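Local coordinates for protein endoglucanase FnCel5A (Fervidobacterium nodosum, PDB 3NCO) that probably hydrolyses internal beta-1,4-glucosidic bonds of cellulose, as a family 5 glycoside hydrolase built on a TIM barrel, at residues V90-D95 with K131-K136; Q110-Y115 with P151-E156; N240-V245 with I256-F261. All blocks are in the same frame, centred on the assembly; numbering follows the deposited sequence.

Contact 1: residues V90-D95 with K131-K136; sequences VALKND and KDYPDK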
loop_
_atom_site.group_PDB
_atom_site.type_symbol
_atom_site.label_atom_id
_atom_site.label_comp_id
_atom_site.label_asym_id
_atom_site.label_seq_id
_atom_site.Cartn_x
_atom_site.Cartn_y
_atom_site.Cartn_z
ATOM N N VAL A 90 -4.076 12.309 13.569
ATOM C CA VAL A 90 -2.744 12.878 13.691
ATOM C C VAL A 90 -2.080 13.023 12.316
ATOM O O VAL A 90 -1.387 13.996 12.052
ATOM C CB VAL A 90 -1.874 11.997 14.609
ATOM C CG1 VAL A 90 -0.463 12.524 14.656
ATOM C CG2 VAL A 90 -2.444 11.939 16.009
ATOM N N ALA A 91 -2.251 12.047 11.435
ATOM C CA ALA A 91 -1.567 12.213 10.150
ATOM C C ALA A 91 -2.174 13.368 9.336
ATOM O O ALA A 91 -1.456 14.131 8.722
ATOM C CB ALA A 91 -1.658 10.901 9.348
ATOM N N LEU A 92 -3.496 13.519 9.397
ATOM C CA LEU A 92 -4.183 14.629 8.701
ATOM C C LEU A 92 -3.808 15.951 9.343
ATOM O O LEU A 92 -3.713 16.990 8.665
ATOM C CB LEU A 92 -5.696 14.423 8.725
ATOM C CG LEU A 92 -6.297 13.325 7.887
ATOM C CD1 LEU A 92 -7.790 13.256 8.209
ATOM C CD2 LEU A 92 -6.015 13.600 6.382
ATOM N N LYS A 93 -3.570 15.913 10.647
ATOM C CA LYS A 93 -3.159 17.106 11.342
ATOM C C LYS A 93 -1.816 17.608 10.803
ATOM O O LYS A 93 -1.566 18.796 10.773
ATOM C CB LYS A 93 -3.087 16.852 12.871
ATOM C CG LYS A 93 -2.354 17.934 13.658
ATOM C CD LYS A 93 -2.158 17.519 15.142
ATOM C CE LYS A 93 -1.668 18.718 15.990
ATOM N NZ LYS A 93 -1.476 18.305 17.426
ATOM N N ASN A 94 -0.972 16.661 10.363
ATOM C CA ASN A 94 0.357 16.987 9.839
ATOM C C ASN A 94 0.327 17.088 8.310
ATOM O O ASN A 94 1.374 16.988 7.642
ATOM C CB ASN A 94 1.353 15.901 10.276
ATOM C CG ASN A 94 1.771 16.075 11.699
ATOM O OD1 ASN A 94 2.625 16.906 12.008
ATOM N ND2 ASN A 94 1.134 15.306 12.599
ATOM N N ASP A 95 -0.865 17.329 7.765
ATOM C CA ASP A 95 -1.018 17.661 6.333
ATOM C C ASP A 95 -0.485 16.555 5.403
ATOM O O ASP A 95 0.070 16.829 4.319
ATOM C CB ASP A 95 -0.363 18.995 6.012
ATOM C CG ASP A 95 -1.097 20.168 6.642
ATOM O OD1 ASP A 95 -2.296 20.042 6.972
ATOM O OD2 ASP A 95 -0.468 21.235 6.790
ATOM N N LYS A 131 -16.954 8.503 7.403
ATOM C CA LYS A 131 -17.708 9.100 6.287
ATOM C C LYS A 131 -17.527 10.613 6.123
ATOM O O LYS A 131 -17.540 11.131 4.993
ATOM C CB LYS A 131 -19.201 8.719 6.371
ATOM C CG LYS A 131 -19.968 9.350 7.513
ATOM C CD LYS A 131 -21.377 8.768 7.547
ATOM C CE LYS A 131 -22.196 9.305 8.728
ATOM N NZ LYS A 131 -22.383 10.783 8.726
ATOM N N ASP A 132 -17.336 11.306 7.247
ATOM C CA ASP A 132 -17.313 12.765 7.242
ATOM C C ASP A 132 -15.867 13.289 7.234
ATOM O O ASP A 132 -15.661 14.497 7.352
ATOM C CB ASP A 132 -18.108 13.325 8.436
ATOM C CG ASP A 132 -19.619 13.016 8.327
ATOM O OD1 ASP A 132 -20.169 13.213 7.228
ATOM O OD2 ASP A 132 -20.250 12.574 9.325
ATOM N N TYR A 133 -14.887 12.395 7.140
ATOM C CA TYR A 133 -13.487 12.820 7.112
ATOM C C TYR A 133 -13.171 13.552 5.815
ATOM O O TYR A 133 -13.784 13.262 4.786
ATOM C CB TYR A 133 -12.562 11.591 7.292
ATOM C CG TYR A 133 -12.234 11.315 8.740
ATOM C CD1 TYR A 133 -13.228 10.918 9.631
ATOM C CD2 TYR A 133 -10.936 11.427 9.200
ATOM C CE1 TYR A 133 -12.951 10.657 10.978
ATOM C CE2 TYR A 133 -10.628 11.171 10.528
ATOM C CZ TYR A 133 -11.644 10.789 11.429
ATOM O OH TYR A 133 -11.393 10.513 12.771
ATOM N N PRO A 134 -12.195 14.490 5.848
ATOM C CA PRO A 134 -11.795 15.217 4.632
ATOM C C PRO A 134 -11.410 14.276 3.484
ATOM O O PRO A 134 -11.022 13.110 3.719
ATOM C CB PRO A 134 -10.522 15.948 5.042
ATOM C CG PRO A 134 -10.342 15.804 6.459
ATOM C CD PRO A 134 -11.446 14.942 7.043
ATOM N N ASP A 135 -11.446 14.805 2.259
ATOM C CA ASP A 135 -11.203 13.964 1.084
ATOM C C ASP A 135 -9.727 13.540 0.896
ATOM O O ASP A 135 -9.433 12.773 -0.021
ATOM C CB ASP A 135 -11.750 14.639 -0.178
ATOM C CG ASP A 135 -11.039 15.948 -0.516
ATOM O OD1 ASP A 135 -10.063 16.396 0.150
ATOM O OD2 ASP A 135 -11.477 16.544 -1.522
ATOM N N LYS A 136 -8.851 13.993 1.803
ATOM C CA LYS A 136 -7.423 13.652 1.822
ATOM C C LYS A 136 -7.209 12.309 2.540
ATOM O O LYS A 136 -6.094 11.857 2.629
ATOM C CB LYS A 136 -6.612 14.747 2.523
ATOM C CG LYS A 136 -6.463 15.979 1.628
ATOM C CD LYS A 136 -6.179 17.202 2.477
ATOM C CE LYS A 136 -6.194 18.456 1.558
ATOM N NZ LYS A 136 -6.136 19.687 2.375
#
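Leu92 meets Tyr133, Pro134 and Lys136 through its two methyl branches. CD1 comes in at the edge of the Tyr133 ring, near the ring plane, with Leu92 CD1 3.8 Å from Tyr133 CD2. The leucine and tyrosine side chains run aslant to each other. The same methyl also points at the CG corner of the proline, Leu92 CD1 being 4.0 Å from Pro134 CG. The other methyl lies against the root of the lysine side chain: Leu92 CD2 is 4.1 Å from Lys136 CB. Leu92 CG is anti to its carbonyl carbon (chi1 -71°), and the fork beyond it sends one branch to Tyr133 and Pro134 and the other to Lys136. The side chains meet across the segments through carbon atoms.

The end of the helix is fixed separately. Asn94 ND2 donates to Val90 O at 2.9 Å, and Asn94 N reaches the same oxygen from the opposite face of its plane. Asp95, with positive phi, is the C-prime residue of a Schellman motif. Tyr133 OH hydrogen-bonds to Asp89, which ties the phenol to the same helix that carries Leu92.

This surface contact joins the C-terminal end of helix 78-93, an outer helix of the TIM barrel, to the loop between helix 112-130 and strand 137-140. It lies on the side where the helices end and the strands begin. Leu92 also touches Val98 of strand 97-101, and Lys136 is joined to Val98 by backbone hydrogen bonds, while Val90 and Ala91 lean on Phe47 of helix 44-53.

Contact 2: residues Q110-Y115 with P151-E156; sequences QAPDKY and PTKWNE. With PO4 (phosphate ion), chain E.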
loop_
_atom_site.group_PDB
_atom_site.type_symbol
_atom_site.label_atom_id
_atom_site.label_comp_id
_atom_site.label_asym_id
_atom_site.label_seq_id
_atom_site.Cartn_x
_atom_site.Cartn_y
_atom_site.Cartn_z
ATOM N N GLN A 110 -7.621 -17.878 2.420
ATOM C CA GLN A 110 -7.895 -19.330 2.377
ATOM C C GLN A 110 -9.308 -19.722 1.987
ATOM O O GLN A 110 -9.513 -20.702 1.281
ATOM C CB GLN A 110 -7.587 -19.988 3.744
ATOM C CG GLN A 110 -7.869 -21.507 3.814
ATOM C CD GLN A 110 -6.898 -22.368 2.947
ATOM O OE1 GLN A 110 -5.814 -21.906 2.545
ATOM N NE2 GLN A 110 -7.298 -23.611 2.663
ATOM N N ALA A 111 -10.282 -18.958 2.458
ATOM C CA ALA A 111 -11.700 -19.272 2.192
ATOM C C ALA A 111 -12.472 -18.006 1.868
ATOM O O ALA A 111 -13.286 -17.541 2.700
ATOM C CB ALA A 111 -12.324 -20.026 3.332
ATOM N N PRO A 112 -12.203 -17.421 0.683
ATOM C CA PRO A 112 -12.849 -16.121 0.381
ATOM C C PRO A 112 -14.373 -16.219 0.276
ATOM O O PRO A 112 -15.050 -15.203 0.527
ATOM C CB PRO A 112 -12.241 -15.722 -0.985
ATOM C CG PRO A 112 -11.778 -17.073 -1.594
ATOM C CD PRO A 112 -11.267 -17.836 -0.391
ATOM N N ASP A 113 -14.931 -17.377 -0.055
ATOM C CA ASP A 113 -16.393 -17.442 -0.098
ATOM C C ASP A 113 -16.958 -17.194 1.301
ATOM O O ASP A 113 -18.009 -16.580 1.436
ATOM C CB ASP A 113 -16.887 -18.789 -0.620
ATOM C CG ASP A 113 -16.617 -18.976 -2.084
ATOM O OD1 ASP A 113 -16.127 -18.031 -2.784
ATOM O OD2 ASP A 113 -16.924 -20.113 -2.537
ATOM N N LYS A 114 -16.242 -17.649 2.328
ATOM C CA LYS A 114 -16.742 -17.549 3.685
ATOM C C LYS A 114 -16.401 -16.190 4.281
ATOM O O LYS A 114 -17.192 -15.599 5.002
ATOM C CB LYS A 114 -16.222 -18.690 4.562
ATOM C CG LYS A 114 -16.616 -18.549 6.063
ATOM C CD LYS A 114 -16.112 -19.729 6.884
ATOM C CE LYS A 114 -16.532 -19.580 8.344
ATOM N NZ LYS A 114 -16.053 -20.702 9.238
ATOM N N TYR A 115 -15.199 -15.703 3.993
ATOM C CA TYR A 115 -14.701 -14.493 4.659
ATOM C C TYR A 115 -14.798 -13.183 3.858
ATOM O O TYR A 115 -14.607 -12.096 4.391
ATOM C CB TYR A 115 -13.257 -14.737 5.166
ATOM C CG TYR A 115 -13.263 -15.750 6.283
ATOM C CD1 TYR A 115 -13.543 -15.365 7.584
ATOM C CD2 TYR A 115 -13.019 -17.097 6.039
ATOM C CE1 TYR A 115 -13.586 -16.321 8.636
ATOM C CE2 TYR A 115 -13.053 -18.047 7.060
ATOM C CZ TYR A 115 -13.333 -17.640 8.358
ATOM O OH TYR A 115 -13.366 -18.644 9.341
ATOM N N PRO A 151 -7.850 -13.801 -8.984
ATOM C CA PRO A 151 -8.323 -12.619 -9.719
ATOM C C PRO A 151 -9.840 -12.655 -9.951
ATOM O O PRO A 151 -10.524 -11.653 -9.768
ATOM C CB PRO A 151 -7.522 -12.711 -11.047
ATOM C CG PRO A 151 -6.199 -13.301 -10.616
ATOM C CD PRO A 151 -6.640 -14.388 -9.591
ATOM N N THR A 152 -10.376 -13.812 -10.313
ATOM C CA THR A 152 -11.830 -13.957 -10.476
ATOM C C THR A 152 -12.637 -13.682 -9.215
ATOM O O THR A 152 -13.647 -12.969 -9.262
ATOM C CB THR A 152 -12.118 -15.362 -11.055
ATOM O OG1 THR A 152 -11.465 -15.479 -12.324
ATOM C CG2 THR A 152 -13.632 -15.695 -11.178
ATOM N N LYS A 153 -12.229 -14.264 -8.095
ATOM C CA LYS A 153 -12.971 -14.064 -6.841
ATOM C C LYS A 153 -12.840 -12.624 -6.416
ATOM O O LYS A 153 -13.776 -12.035 -5.868
ATOM C CB LYS A 153 -12.351 -14.932 -5.748
ATOM C CG LYS A 153 -12.565 -16.432 -5.972
ATOM C CD LYS A 153 -13.972 -16.912 -5.609
ATOM C CE LYS A 153 -14.110 -18.453 -5.581
ATOM N NZ LYS A 153 -15.609 -18.631 -5.511
ATOM N N TRP A 154 -11.657 -12.053 -6.627
ATOM C CA TRP A 154 -11.476 -10.671 -6.249
ATOM C C TRP A 154 -12.320 -9.758 -7.098
ATOM O O TRP A 154 -12.873 -8.795 -6.588
ATOM C CB TRP A 154 -10.009 -10.349 -6.384
ATOM C CG TRP A 154 -9.633 -8.963 -6.183
ATOM C CD1 TRP A 154 -8.947 -8.210 -7.080
ATOM C CD2 TRP A 154 -9.851 -8.134 -5.005
ATOM N NE1 TRP A 154 -8.728 -6.945 -6.555
ATOM C CE2 TRP A 154 -9.224 -6.889 -5.274
ATOM C CE3 TRP A 154 -10.422 -8.354 -3.745
ATOM C CZ2 TRP A 154 -9.231 -5.817 -4.351
ATOM C CZ3 TRP A 154 -10.406 -7.292 -2.797
ATOM C CH2 TRP A 154 -9.840 -6.033 -3.138
ATOM N N ASN A 155 -12.433 -10.049 -8.383
ATOM C CA ASN A 155 -13.187 -9.203 -9.277
ATOM C C ASN A 155 -14.652 -9.247 -8.839
ATOM O O ASN A 155 -15.414 -8.290 -9.065
ATOM C CB ASN A 155 -13.060 -9.737 -10.720
ATOM C CG ASN A 155 -11.804 -9.260 -11.383
ATOM O OD1 ASN A 155 -11.286 -8.237 -10.994
ATOM N ND2 ASN A 155 -11.294 -9.996 -12.338
ATOM N N GLU A 156 -15.038 -10.369 -8.232
ATOM C CA GLU A 156 -16.407 -10.534 -7.735
ATOM C C GLU A 156 -16.646 -9.840 -6.396
ATOM O O GLU A 156 -17.723 -9.246 -6.154
ATOM C CB GLU A 156 -16.805 -12.018 -7.648
ATOM C CG GLU A 156 -16.797 -12.690 -9.059
ATOM C CD GLU A 156 -16.820 -14.247 -9.076
ATOM O OE1 GLU A 156 -17.072 -14.812 -10.187
ATOM O OE2 GLU A 156 -16.545 -14.900 -8.041
HETATM P P PO4 E . -12.872 -13.059 -14.417
HETATM O O1 PO4 E . -11.376 -13.083 -14.687
HETATM O O2 PO4 E . -13.662 -12.650 -15.661
HETATM O O3 PO4 E . -13.242 -14.494 -14.040
HETATM O O4 PO4 E . -13.225 -11.999 -13.362
#
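Lys153 NZ forms a salt bridge with Asp113 OD1 at 2.8 Å. The ammonium uses the syn lone pair of that oxygen, on the side of the other carboxylate oxygen. The second oxygen is farther off, with Asp113 OD2 3.6 Å from Lys153 NZ, so the grip is one-sided. The two side chains cross at about a right angle. The lysine chain bends at chi2 (-77°), then runs extended to bring NZ to the acid.

Beneath the charges the packing is thin. Lys153 CG lies 4.5 Å from Pro112 CG, and the proline in turn rests on Leu149, in the loop leading into helix 151-168. A methionine in place of Lys153 would probably leave the Asp113 carboxylate without its charged mate.

A phosphate ion, probably from the crystallisation liquor, sits on another side of helix 151-168. Thr152 OG1 donates to phosphate O3 at 2.7 Å, and Asn155 ND2 donates to phosphate O4 at 3.0 Å. Asn155 is also bonded to the backbone of Glu189 and Lys191.

Residues 112-115 and 151-156 are the first turns of their helices. Ala111 is the N-cap residue of helix 112-130, and Ala111 O accepts from both Lys114 N and Tyr115 N. The arrangement is a surface salt bridge between the starts of two successive outer helices of a TIM barrel, which flank strand 137-140 in sequence and begin beyond the C-terminal ends of barrel strands.

Contact 3: residues N240-V245 with I256-F261; sequences NHFKYV and IFLGEF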
loop_
_atom_site.group_PDB
_atom_site.type_symbol
_atom_site.label_atom_id
_atom_site.label_comp_id
_atom_site.label_asym_id
_atom_site.label_seq_id
_atom_site.Cartn_x
_atom_site.Cartn_y
_atom_site.Cartn_z
ATOM N N ASN A 240 10.365 -1.979 -18.696
ATOM C CA ASN A 240 9.493 -2.868 -19.462
ATOM C C ASN A 240 8.285 -3.230 -18.574
ATOM O O ASN A 240 7.136 -3.242 -19.021
ATOM C CB ASN A 240 10.303 -4.119 -19.929
ATOM C CG ASN A 240 9.513 -5.092 -20.844
ATOM O OD1 ASN A 240 9.131 -4.754 -21.983
ATOM N ND2 ASN A 240 9.323 -6.319 -20.366
ATOM N N HIS A 241 8.563 -3.577 -17.311
ATOM C CA HIS A 241 7.473 -3.916 -16.372
ATOM C C HIS A 241 6.474 -2.746 -16.191
ATOM O O HIS A 241 5.251 -2.943 -16.195
ATOM C CB HIS A 241 8.089 -4.274 -15.031
ATOM C CG HIS A 241 8.885 -5.545 -15.069
ATOM N ND1 HIS A 241 9.799 -5.872 -14.093
ATOM C CD2 HIS A 241 8.898 -6.569 -15.959
ATOM C CE1 HIS A 241 10.309 -7.064 -14.353
ATOM N NE2 HIS A 241 9.780 -7.508 -15.482
ATOM N N PHE A 242 7.001 -1.559 -15.927
ATOM C CA PHE A 242 6.140 -0.396 -15.610
ATOM C C PHE A 242 5.411 0.090 -16.868
ATOM O O PHE A 242 4.234 0.514 -16.780
ATOM C CB PHE A 242 6.968 0.750 -15.029
ATOM C CG PHE A 242 7.301 0.589 -13.576
ATOM C CD1 PHE A 242 7.754 -0.629 -13.059
ATOM C CD2 PHE A 242 7.087 1.640 -12.703
ATOM C CE1 PHE A 242 8.026 -0.767 -11.667
ATOM C CE2 PHE A 242 7.337 1.506 -11.338
ATOM C CZ PHE A 242 7.841 0.319 -10.839
ATOM N N LYS A 243 6.079 -0.004 -18.018
ATOM C CA LYS A 243 5.392 0.284 -19.310
ATOM C C LYS A 243 4.159 -0.608 -19.537
ATOM O O LYS A 243 3.094 -0.177 -20.021
ATOM C CB LYS A 243 6.378 0.207 -20.465
ATOM C CG LYS A 243 5.755 0.551 -21.840
ATOM C CD LYS A 243 6.820 0.504 -22.943
ATOM C CE LYS A 243 6.969 -0.914 -23.428
ATOM N NZ LYS A 243 6.841 -0.972 -24.918
ATOM N N TYR A 244 4.296 -1.896 -19.204
ATOM C CA TYR A 244 3.174 -2.785 -19.308
ATOM C C TYR A 244 2.010 -2.280 -18.460
ATOM O O TYR A 244 0.859 -2.280 -18.919
ATOM C CB TYR A 244 3.615 -4.189 -18.873
ATOM C CG TYR A 244 2.565 -5.257 -18.937
ATOM C CD1 TYR A 244 2.180 -5.792 -20.158
ATOM C CD2 TYR A 244 2.029 -5.806 -17.764
ATOM C CE1 TYR A 244 1.248 -6.800 -20.231
ATOM C CE2 TYR A 244 1.029 -6.847 -17.844
ATOM C CZ TYR A 244 0.685 -7.313 -19.106
ATOM O OH TYR A 244 -0.233 -8.336 -19.284
ATOM N N VAL A 245 2.290 -1.855 -17.216
ATOM C CA VAL A 245 1.186 -1.347 -16.351
ATOM C C VAL A 245 0.610 -0.035 -16.905
ATOM O O VAL A 245 -0.623 0.151 -16.891
ATOM C CB VAL A 245 1.657 -1.147 -14.914
ATOM C CG1 VAL A 245 0.524 -0.552 -13.983
ATOM C CG2 VAL A 245 2.185 -2.538 -14.337
ATOM N N ILE A 256 -2.691 5.043 -11.547
ATOM C CA ILE A 256 -1.944 3.970 -10.914
ATOM C C ILE A 256 -1.127 4.513 -9.726
ATOM O O ILE A 256 -0.359 5.477 -9.878
ATOM C CB ILE A 256 -0.922 3.369 -11.927
ATOM C CG1 ILE A 256 -1.665 2.680 -13.062
ATOM C CG2 ILE A 256 0.083 2.442 -11.244
ATOM C CD1 ILE A 256 -2.302 1.317 -12.648
ATOM N N PHE A 257 -1.221 3.802 -8.583
ATOM C CA PHE A 257 -0.386 4.035 -7.381
ATOM C C PHE A 257 0.498 2.821 -7.177
ATOM O O PHE A 257 0.039 1.672 -7.080
ATOM C CB PHE A 257 -1.379 4.221 -6.213
ATOM C CG PHE A 257 -0.804 4.130 -4.842
ATOM C CD1 PHE A 257 0.325 4.843 -4.401
ATOM C CD2 PHE A 257 -1.541 3.383 -3.914
ATOM C CE1 PHE A 257 0.677 4.768 -3.045
ATOM C CE2 PHE A 257 -1.170 3.282 -2.608
ATOM C CZ PHE A 257 -0.115 3.992 -2.147
ATOM N N LEU A 258 1.806 3.061 -7.152
ATOM C CA LEU A 258 2.730 2.000 -6.799
ATOM C C LEU A 258 2.767 1.975 -5.255
ATOM O O LEU A 258 3.495 2.788 -4.636
ATOM C CB LEU A 258 4.127 2.393 -7.367
ATOM C CG LEU A 258 5.345 1.581 -6.872
ATOM C CD1 LEU A 258 5.101 0.117 -7.197
ATOM C CD2 LEU A 258 6.698 2.046 -7.487
ATOM N N GLY A 259 1.951 1.082 -4.653
ATOM C CA GLY A 259 1.672 1.183 -3.221
ATOM C C GLY A 259 2.739 0.667 -2.315
ATOM O O GLY A 259 2.787 1.035 -1.144
ATOM N N GLU A 260 3.577 -0.240 -2.840
ATOM C CA GLU A 260 4.742 -0.629 -2.070
ATOM C C GLU A 260 5.866 -0.828 -3.025
ATOM O O GLU A 260 5.701 -1.351 -4.122
ATOM C CB GLU A 260 4.546 -1.946 -1.328
ATOM C CG GLU A 260 3.429 -1.944 -0.356
ATOM C CD GLU A 260 3.268 -3.279 0.342
ATOM O OE1 GLU A 260 4.151 -4.178 0.218
ATOM O OE2 GLU A 260 2.151 -3.538 0.965
ATOM N N PHE A 261 7.047 -0.442 -2.579
ATOM C CA PHE A 261 8.299 -0.811 -3.236
ATOM C C PHE A 261 9.464 -0.701 -2.266
ATOM O O PHE A 261 9.513 0.235 -1.470
ATOM C CB PHE A 261 8.567 -0.007 -4.548
ATOM C CG PHE A 261 9.068 1.415 -4.346
ATOM C CD1 PHE A 261 8.198 2.419 -3.980
ATOM C CD2 PHE A 261 10.403 1.732 -4.630
ATOM C CE1 PHE A 261 8.652 3.770 -3.826
ATOM C CE2 PHE A 261 10.865 3.001 -4.492
ATOM C CZ PHE A 261 10.024 4.039 -4.097
#
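This is a buried apolar contact between an outer helix of the barrel and the strand that follows it in the chain. Segment 240-245 belongs to helix 232-252, the helix of a beta-alpha-beta crossover from strand 198-204 to strand 256-261. The latter is the seventh strand of the eight-stranded parallel barrel. Two pairs of side chains make the contact.

Val245 and Ile256 meet most closely, with Val245 CG1 3.6 Å from Ile256 CD1. Val245 CG1 is anti to its own backbone N (chi1 178°), which turns this methyl to the strand. It also lies near Ile256 CG1 and CG2, so one methyl of the valine is set among three carbons of the isoleucine.

One turn back along the helix, and two residues on in the strand, Phe242 and Leu258 cross at about a right angle. Leu258 CD2 sits at the edge of the phenylalanine ring, near its plane, 3.9 Å from Phe242 CZ and equally near Phe242 CE2. The ring has further aromatic neighbours: Phe202 and Tyr204 both meet it edge-to-face.

Helix 232-252 thus rests on the outer side of strand 256-261. That strand lies between strands 198-204 and 289-292: backbone hydrogen bonds join Phe257 to Val200 and Phe202, and Leu258 to Ser289 and Ala291. On the side of the next helix, 269-285, Phe242 touches Ile282 and Leu258 touches Val279.

How the contacts relate
The three contacts belong to one TIM barrel but do not touch. Helix 112-130 connects contacts 1 and 2: its first turn takes part in contact 2, and the loop after its last turn forms half of contact 1. Their centres are 31 Å apart. In TIM-barrel enzymes the active site lies at the C-terminal ends of the strands. Contact 2, at helix starts, is on that side; contact 1, at a helix-to-strand loop, is on the other. Contact 3 alone is buried, with nearest atoms about 11 Å from contact 1 and about 12 Å from contact 2. The phosphate at contact 2 is probably from the crystallisation liquor and gives no evidence of an active site.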